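Local atomic coordinates of ATP-dependent CLP protease, putative (Plasmodium falciparum, PDB entry 2F6I), a protein that probably cuts proteins into small peptides in the presence of ATP, as the serine peptidase of a Clp system, through the catalytic ClpP domain described here. Residues Gln59-Asp64 with Asn93-Asp98; Asp98-Ser103 with Lys120-Ser125. One frame throughout, in Å; residues are numbered along the deposited sequence.

Contact 1 (Gln59-Asp64 with Asn93-Asp98); sequences QLLYLD and NYIKSD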
ATOM      1  N   GLN C  59      34.872   4.497  16.631  1.00 49.13           N
ATOM      2  CA  GLN C  59      35.115   4.196  18.033  1.00 49.63           C
ATOM      3  C   GLN C  59      36.479   3.566  18.286  1.00 48.38           C
ATOM      4  O   GLN C  59      37.153   3.912  19.258  1.00 47.74           O
ATOM      5  CB  GLN C  59      33.998   3.290  18.554  1.00 51.18           C
ATOM      6  CG  GLN C  59      32.692   4.040  18.778  1.00 54.04           C
ATOM      7  CD  GLN C  59      31.471   3.161  18.631  1.00 56.31           C
ATOM      8  OE1 GLN C  59      31.426   2.043  19.143  1.00 60.33           O
ATOM      9  NE2 GLN C  59      30.462   3.670  17.933  1.00 57.25           N
ATOM     10  N   LEU C  60      36.887   2.647  17.417  1.00 46.87           N
ATOM     11  CA  LEU C  60      38.180   1.997  17.573  1.00 46.15           C
ATOM     12  C   LEU C  60      39.295   3.018  17.395  1.00 47.35           C
ATOM     13  O   LEU C  60      40.209   3.100  18.220  1.00 47.29           O
ATOM     14  CB  LEU C  60      38.338   0.859  16.559  1.00 45.16           C
ATOM     15  CG  LEU C  60      37.480  -0.383  16.830  1.00 43.54           C
ATOM     16  CD1 LEU C  60      37.545  -1.339  15.655  1.00 41.49           C
ATOM     17  CD2 LEU C  60      37.961  -1.058  18.099  1.00 41.58           C
ATOM     18  N   LEU C  61      39.210   3.806  16.327  1.00 47.16           N
ATOM     19  CA  LEU C  61      40.218   4.827  16.062  1.00 47.47           C
ATOM     20  C   LEU C  61      40.264   5.835  17.205  1.00 48.42           C
ATOM     21  O   LEU C  61      41.336   6.313  17.579  1.00 48.75           O
ATOM     22  CB  LEU C  61      39.918   5.548  14.744  1.00 46.96           C
ATOM     23  CG  LEU C  61      40.057   4.713  13.469  1.00 46.48           C
ATOM     24  CD1 LEU C  61      39.601   5.526  12.270  1.00 46.28           C
ATOM     25  CD2 LEU C  61      41.501   4.277  13.300  1.00 45.65           C
ATOM     26  N   TYR C  62      39.101   6.154  17.762  1.00 49.42           N
ATOM     27  CA  TYR C  62      39.033   7.106  18.862  1.00 49.81           C
ATOM     28  C   TYR C  62      39.741   6.571  20.093  1.00 49.37           C
ATOM     29  O   TYR C  62      40.586   7.251  20.672  1.00 49.06           O
ATOM     30  CB  TYR C  62      37.577   7.434  19.209  1.00 50.97           C
ATOM     31  CG  TYR C  62      37.439   8.315  20.435  1.00 52.57           C
ATOM     32  CD1 TYR C  62      37.368   7.760  21.713  1.00 52.93           C
ATOM     33  CD2 TYR C  62      37.417   9.704  20.320  1.00 52.49           C
ATOM     34  CE1 TYR C  62      37.280   8.566  22.845  1.00 53.20           C
ATOM     35  CE2 TYR C  62      37.332  10.518  21.447  1.00 53.11           C
ATOM     36  CZ  TYR C  62      37.263   9.942  22.705  1.00 54.07           C
ATOM     37  OH  TYR C  62      37.181  10.742  23.824  1.00 55.94           O
ATOM     38  N   LEU C  63      39.392   5.355  20.496  1.00 50.39           N
ATOM     39  CA  LEU C  63      40.006   4.744  21.666  1.00 51.19           C
ATOM     40  C   LEU C  63      41.519   4.648  21.505  1.00 51.55           C
ATOM     41  O   LEU C  63      42.271   5.104  22.363  1.00 50.95           O
ATOM     42  CB  LEU C  63      39.420   3.350  21.915  1.00 49.77           C
ATOM     43  CG  LEU C  63      37.958   3.275  22.370  1.00 50.50           C
ATOM     44  CD1 LEU C  63      37.533   1.819  22.504  1.00 47.69           C
ATOM     45  CD2 LEU C  63      37.797   3.999  23.697  1.00 48.59           C
ATOM     46  N   ASP C  64      41.967   4.067  20.397  1.00 52.86           N
ATOM     47  CA  ASP C  64      43.396   3.916  20.161  1.00 54.76           C
ATOM     48  C   ASP C  64      44.112   5.262  20.203  1.00 56.28           C
ATOM     49  O   ASP C  64      45.322   5.320  20.405  1.00 55.65           O
ATOM     50  CB  ASP C  64      43.650   3.240  18.814  1.00 54.15           C
ATOM     51  CG  ASP C  64      45.050   2.663  18.710  1.00 54.74           C
ATOM     52  OD1 ASP C  64      45.411   1.839  19.578  1.00 52.89           O
ATOM     53  OD2 ASP C  64      45.787   3.028  17.768  1.00 54.47           O
ATOM     54  N   ASN C  93      43.509  -4.488  12.935  1.00 59.28           N
ATOM     55  CA  ASN C  93      44.949  -4.692  12.873  1.00 60.65           C
ATOM     56  C   ASN C  93      45.749  -3.435  12.563  1.00 60.67           C
ATOM     57  O   ASN C  93      46.977  -3.476  12.487  1.00 60.41           O
ATOM     58  CB  ASN C  93      45.262  -5.782  11.850  1.00 60.96           C
ATOM     59  CG  ASN C  93      44.726  -7.134  12.267  1.00 61.86           C
ATOM     60  OD1 ASN C  93      45.186  -7.722  13.247  1.00 63.52           O
ATOM     61  ND2 ASN C  93      43.739  -7.630  11.533  1.00 62.17           N
ATOM     62  N   TYR C  94      45.056  -2.317  12.387  1.00 61.17           N
ATOM     63  CA  TYR C  94      45.726  -1.056  12.102  1.00 61.34           C
ATOM     64  C   TYR C  94      46.106  -0.373  13.417  1.00 59.86           C
ATOM     65  O   TYR C  94      47.215   0.141  13.566  1.00 59.41           O
ATOM     66  CB  TYR C  94      44.805  -0.135  11.298  1.00 63.68           C
ATOM     67  CG  TYR C  94      45.411   1.210  10.954  1.00 67.57           C
ATOM     68  CD1 TYR C  94      44.599   2.330  10.768  1.00 69.84           C
ATOM     69  CD2 TYR C  94      46.789   1.364  10.806  1.00 69.31           C
ATOM     70  CE1 TYR C  94      45.144   3.570  10.446  1.00 71.42           C
ATOM     71  CE2 TYR C  94      47.345   2.602  10.483  1.00 71.03           C
ATOM     72  CZ  TYR C  94      46.516   3.698  10.305  1.00 72.18           C
ATOM     73  OH  TYR C  94      47.058   4.922   9.994  1.00 75.33           O
ATOM     74  N   ILE C  95      45.180  -0.382  14.372  1.00 57.02           N
ATOM     75  CA  ILE C  95      45.418   0.247  15.663  1.00 55.40           C
ATOM     76  C   ILE C  95      46.458  -0.501  16.493  1.00 55.44           C
ATOM     77  O   ILE C  95      46.674  -1.698  16.312  1.00 54.78           O
ATOM     78  CB  ILE C  95      44.106   0.365  16.478  1.00 52.26           C
ATOM     79  CG1 ILE C  95      43.547  -1.022  16.788  1.00 50.90           C
ATOM     80  CG2 ILE C  95      43.085   1.170  15.690  1.00 51.80           C
ATOM     81  CD1 ILE C  95      42.329  -1.003  17.686  1.00 50.63           C
ATOM     82  N   LYS C  96      47.104   0.223  17.400  1.00 56.56           N
ATOM     83  CA  LYS C  96      48.126  -0.352  18.266  1.00 57.72           C
ATOM     84  C   LYS C  96      47.517  -1.209  19.369  1.00 57.36           C
ATOM     85  O   LYS C  96      48.032  -2.283  19.683  1.00 57.07           O
ATOM     86  CB  LYS C  96      48.977   0.762  18.884  1.00 59.80           C
ATOM     87  CG  LYS C  96      50.198   1.152  18.055  1.00 64.15           C
ATOM     88  CD  LYS C  96      49.836   1.458  16.609  1.00 67.49           C
ATOM     89  CE  LYS C  96      51.082   1.664  15.757  1.00 68.95           C
ATOM     90  NZ  LYS C  96      50.744   1.839  14.315  1.00 70.49           N
ATOM     91  N   SER C  97      46.419  -0.729  19.948  1.00 56.46           N
ATOM     92  CA  SER C  97      45.738  -1.443  21.021  1.00 55.12           C
ATOM     93  C   SER C  97      45.390  -2.873  20.629  1.00 55.90           C
ATOM     94  O   SER C  97      45.001  -3.145  19.493  1.00 55.55           O
ATOM     95  CB  SER C  97      44.449  -0.719  21.413  1.00 52.71           C
ATOM     96  OG  SER C  97      44.709   0.580  21.900  1.00 53.99           O
ATOM     97  N   ASP C  98      45.540  -3.788  21.578  1.00 55.89           N
ATOM     98  CA  ASP C  98      45.202  -5.178  21.336  1.00 56.50           C
ATOM     99  C   ASP C  98      43.714  -5.320  21.617  1.00 55.18           C
ATOM    100  O   ASP C  98      43.157  -4.598  22.443  1.00 54.53           O
ATOM    101  CB  ASP C  98      46.013  -6.092  22.249  1.00 59.78           C
ATOM    102  CG  ASP C  98      47.425  -6.317  21.741  1.00 64.02           C
ATOM    103  OD1 ASP C  98      48.122  -5.320  21.455  1.00 68.45           O
ATOM    104  OD2 ASP C  98      47.844  -7.488  21.625  1.00 66.63           O
TER
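Asp64 reaches from helix 50-66 to the turn Ile95-Ser97, and its side chain makes every polar link between Gln59-Asp64 and Asn93-Asp98. Asp64 CB comes first, 3.7 Å from Ile95 CB, with Ile95 CG2 at nearly the same distance. With CG anti to the backbone N (chi1 -162°), the carboxylate is thrown outward from the helix, and Asp64 CG rests 3.3 Å from Ile95 CB. Beyond it the oxygens divide the work. Asp64 OD2 takes the backbone N-H of Lys96 from above the carboxylate plane, N to OD2 3.1 Å. Asp64 OD1 has two donors: Ser97 N at 2.8 Å, on the syn side but tilted 29° out of the plane, and Ser97 OG at 2.7 Å, which meets the anti lone pair. Three bonds from one turn should therefore fix the rotation of the carboxylate and stabilise its negative charge.

This turn follows helix 82-94 and leads into strand 99-104, so in the ClpP fold the aspartate ties helix 50-66 to the connection between the two. Ser97 OG also bonds to Arg40 NH1, which brings a positive charge close to the same site. Further back along the helix the chemistry turns apolar: Leu61 CD2 lies 4.2 Å from Ile95 CG2 and approaches the Tyr94 ring obliquely, while Leu60 CD2 meets Ile95 CD1 at 4.4 Å. Across the subunit boundary, Leu61 packs on Tyr43 of a neighbouring subunit.

Contact 2 (Asp98-Ser103 with Lys120-Ser125); sequences DIQTIS and KGKRKS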
ATOM      1  N   ASP C  98      45.540  -3.788  21.578  1.00 55.89           N
ATOM      2  CA  ASP C  98      45.202  -5.178  21.336  1.00 56.50           C
ATOM      3  C   ASP C  98      43.714  -5.320  21.617  1.00 55.18           C
ATOM      4  O   ASP C  98      43.157  -4.598  22.443  1.00 54.53           O
ATOM      5  CB  ASP C  98      46.013  -6.092  22.249  1.00 59.78           C
ATOM      6  CG  ASP C  98      47.425  -6.317  21.741  1.00 64.02           C
ATOM      7  OD1 ASP C  98      48.122  -5.320  21.455  1.00 68.45           O
ATOM      8  OD2 ASP C  98      47.844  -7.488  21.625  1.00 66.63           O
ATOM      9  N   ILE C  99      43.072  -6.253  20.928  1.00 53.38           N
ATOM     10  CA  ILE C  99      41.644  -6.450  21.093  1.00 52.03           C
ATOM     11  C   ILE C  99      41.263  -7.835  21.581  1.00 51.25           C
ATOM     12  O   ILE C  99      41.554  -8.830  20.920  1.00 51.01           O
ATOM     13  CB  ILE C  99      40.910  -6.201  19.758  1.00 52.22           C
ATOM     14  CG1 ILE C  99      41.115  -4.751  19.319  1.00 53.59           C
ATOM     15  CG2 ILE C  99      39.429  -6.535  19.901  1.00 52.24           C
ATOM     16  CD1 ILE C  99      40.441  -4.400  18.013  1.00 54.39           C
ATOM     17  N   GLN C 100      40.618  -7.909  22.740  1.00 49.98           N
ATOM     18  CA  GLN C 100      40.167  -9.202  23.223  1.00 51.53           C
ATOM     19  C   GLN C 100      38.691  -9.312  22.873  1.00 50.85           C
ATOM     20  O   GLN C 100      37.904  -8.408  23.145  1.00 50.90           O
ATOM     21  CB  GLN C 100      40.400  -9.367  24.727  1.00 52.96           C
ATOM     22  CG  GLN C 100      39.931  -8.249  25.613  1.00 57.87           C
ATOM     23  CD  GLN C 100      40.220  -8.545  27.075  1.00 61.10           C
ATOM     24  OE1 GLN C 100      39.513  -9.328  27.713  1.00 64.40           O
ATOM     25  NE2 GLN C 100      41.279  -7.939  27.606  1.00 59.54           N
ATOM     26  N   THR C 101      38.333 -10.422  22.239  1.00 49.20           N
ATOM     27  CA  THR C 101      36.968 -10.657  21.799  1.00 47.68           C
ATOM     28  C   THR C 101      36.209 -11.664  22.653  1.00 46.88           C
ATOM     29  O   THR C 101      36.737 -12.714  23.014  1.00 47.07           O
ATOM     30  CB  THR C 101      36.957 -11.158  20.344  1.00 47.51           C
ATOM     31  OG1 THR C 101      37.771 -12.332  20.241  1.00 45.26           O
ATOM     32  CG2 THR C 101      37.501 -10.092  19.411  1.00 43.97           C
ATOM     33  N   ILE C 102      34.964 -11.329  22.971  1.00 44.76           N
ATOM     34  CA  ILE C 102      34.107 -12.201  23.761  1.00 43.90           C
ATOM     35  C   ILE C 102      32.768 -12.316  23.043  1.00 45.04           C
ATOM     36  O   ILE C 102      32.083 -11.319  22.809  1.00 45.26           O
ATOM     37  CB  ILE C 102      33.876 -11.644  25.177  1.00 42.20           C
ATOM     38  CG1 ILE C 102      35.220 -11.496  25.896  1.00 44.31           C
ATOM     39  CG2 ILE C 102      32.963 -12.582  25.960  1.00 39.46           C
ATOM     40  CD1 ILE C 102      35.107 -11.009  27.331  1.00 43.59           C
ATOM     41  N   SER C 103      32.399 -13.539  22.686  1.00 43.60           N
ATOM     42  CA  SER C 103      31.153 -13.763  21.978  1.00 44.18           C
ATOM     43  C   SER C 103      30.087 -14.375  22.863  1.00 44.61           C
ATOM     44  O   SER C 103      30.385 -15.103  23.807  1.00 45.11           O
ATOM     45  CB  SER C 103      31.383 -14.698  20.794  1.00 42.88           C
ATOM     46  OG  SER C 103      31.649 -16.013  21.253  1.00 42.80           O
ATOM     47  N   LYS C 120      45.505 -13.398  20.212  1.00 61.56           N
ATOM     48  CA  LYS C 120      45.648 -14.820  20.496  1.00 60.60           C
ATOM     49  C   LYS C 120      45.752 -15.011  22.006  1.00 59.62           C
ATOM     50  O   LYS C 120      46.567 -14.370  22.671  1.00 58.10           O
ATOM     51  CB  LYS C 120      46.885 -15.377  19.802  1.00 60.93           C
ATOM     52  N   GLY C 121      44.909 -15.887  22.539  1.00 59.70           N
ATOM     53  CA  GLY C 121      44.905 -16.139  23.967  1.00 58.10           C
ATOM     54  C   GLY C 121      43.841 -15.315  24.664  1.00 58.81           C
ATOM     55  O   GLY C 121      43.517 -15.559  25.826  1.00 59.19           O
ATOM     56  N   LYS C 122      43.287 -14.335  23.955  1.00 58.54           N
ATOM     57  CA  LYS C 122      42.258 -13.478  24.531  1.00 58.68           C
ATOM     58  C   LYS C 122      40.944 -13.501  23.758  1.00 56.17           C
ATOM     59  O   LYS C 122      40.195 -12.527  23.757  1.00 56.45           O
ATOM     60  CB  LYS C 122      42.775 -12.042  24.647  1.00 60.63           C
ATOM     61  CG  LYS C 122      43.935 -11.901  25.618  1.00 66.35           C
ATOM     62  CD  LYS C 122      44.291 -10.442  25.866  1.00 71.01           C
ATOM     63  CE  LYS C 122      45.432 -10.321  26.870  1.00 73.39           C
ATOM     64  NZ  LYS C 122      45.778  -8.904  27.179  1.00 74.96           N
ATOM     65  N   ARG C 123      40.676 -14.618  23.095  1.00 53.10           N
ATOM     66  CA  ARG C 123      39.440 -14.785  22.342  1.00 50.01           C
ATOM     67  C   ARG C 123      38.584 -15.723  23.178  1.00 48.91           C
ATOM     68  O   ARG C 123      38.941 -16.883  23.385  1.00 47.31           O
ATOM     69  CB  ARG C 123      39.726 -15.399  20.974  1.00 48.70           C
ATOM     70  CG  ARG C 123      40.675 -14.571  20.118  1.00 48.97           C
ATOM     71  CD  ARG C 123      41.020 -15.305  18.835  1.00 48.76           C
ATOM     72  NE  ARG C 123      41.553 -16.635  19.119  1.00 47.31           N
ATOM     73  CZ  ARG C 123      41.777 -17.563  18.196  1.00 47.40           C
ATOM     74  NH1 ARG C 123      41.517 -17.312  16.918  1.00 46.21           N
ATOM     75  NH2 ARG C 123      42.247 -18.750  18.555  1.00 47.48           N
ATOM     76  N   LYS C 124      37.460 -15.214  23.669  1.00 48.47           N
ATOM     77  CA  LYS C 124      36.586 -16.014  24.512  1.00 48.60           C
ATOM     78  C   LYS C 124      35.148 -16.091  24.017  1.00 48.25           C
ATOM     79  O   LYS C 124      34.762 -15.431  23.052  1.00 47.24           O
ATOM     80  CB  LYS C 124      36.601 -15.464  25.939  1.00 49.06           C
ATOM     81  CG  LYS C 124      37.989 -15.358  26.543  1.00 52.53           C
ATOM     82  CD  LYS C 124      37.932 -14.841  27.973  1.00 55.39           C
ATOM     83  CE  LYS C 124      39.322 -14.745  28.581  1.00 57.67           C
ATOM     84  NZ  LYS C 124      39.280 -14.300  30.004  1.00 60.67           N
ATOM     85  N   SER C 125      34.359 -16.908  24.704  1.00 46.94           N
ATOM     86  CA  SER C 125      32.962 -17.097  24.367  1.00 45.83           C
ATOM     87  C   SER C 125      32.196 -17.653  25.555  1.00 43.97           C
ATOM     88  O   SER C 125      32.705 -18.500  26.288  1.00 43.32           O
ATOM     89  CB  SER C 125      32.832 -18.062  23.185  1.00 47.16           C
ATOM     90  OG  SER C 125      31.488 -18.480  23.018  1.00 46.85           O
TER
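Strands 99-103 and 123-125 run parallel, their axes 4.5 Å apart at closest approach and 15° from perfect alignment, with Ile102 beside Lys124 and Ser103 beside Ser125. The amide of Lys124 points almost straight at Thr101 O (N to O 2.7 Å, N-H...O 176°), and Lys124 O in turn receives Ser103 N at 3.0 Å, so the two peptide groups of Lys124 bond to residues on both sides of Ile102. At the entrance the bond from Thr101 N to Lys122 O is weak and bent. Between the stronger bonds, Ile102 CA turns its hydrogen to Lys124 O in a CA-H...O contact.

Both strands belong to the five-stranded parallel sheet of the ClpP fold, joined here by a crossover through helix 109-116; strand 71-77 flanks 99-104 on its other edge.

Thr101 and Arg123 lie side by side on one face. Thr101 OG1, held between the backbone N and the carbonyl carbon (chi1 56°), sits 3.7 Å from Arg123 CG and is hydrogen-bonded to Leu115 O. The guanidinium turns off beyond, to a salt bridge with Asp198 and hydrogen bonds to Ala116 O and Phe168 O. Further along that face Ser103 OG is 3.0 Å from Ser125 OG. At the opposite end Gln100 CB lies 3.6 Å from Lys122 CB and 3.3 Å from Lys122 O. The extended Lys122 chain passes Gln100 CB and then diverges from the Gln100 side chain, to a salt bridge with Asp70. On the face away from Thr101, Ile102 CG1 lies 4.2 Å from Lys124 CB, beyond which the Lys124 chain leads away.

In the fold
Asp98 ends one segment of contact 1 and begins one of contact 2, so the chain passes directly from the turn that receives Asp64 into strand 99-104. Contact 2 is buried within the sheet, its centre about 9 Å from that of the chain, and no other subunit touches its segments. Contact 1, its centre about 15 Å from that of the chain, is only partly buried and borders a neighbouring subunit. One joins a helix to a turn through a side-chain carboxylate backed by apolar packing; the other joins two strands chiefly through main-chain bonds, its charged side chains finding their partners beyond the pair. Leucine meets isoleucine where they touch: Leu60 CD2 is 4.2 Å from Ile99 CD1.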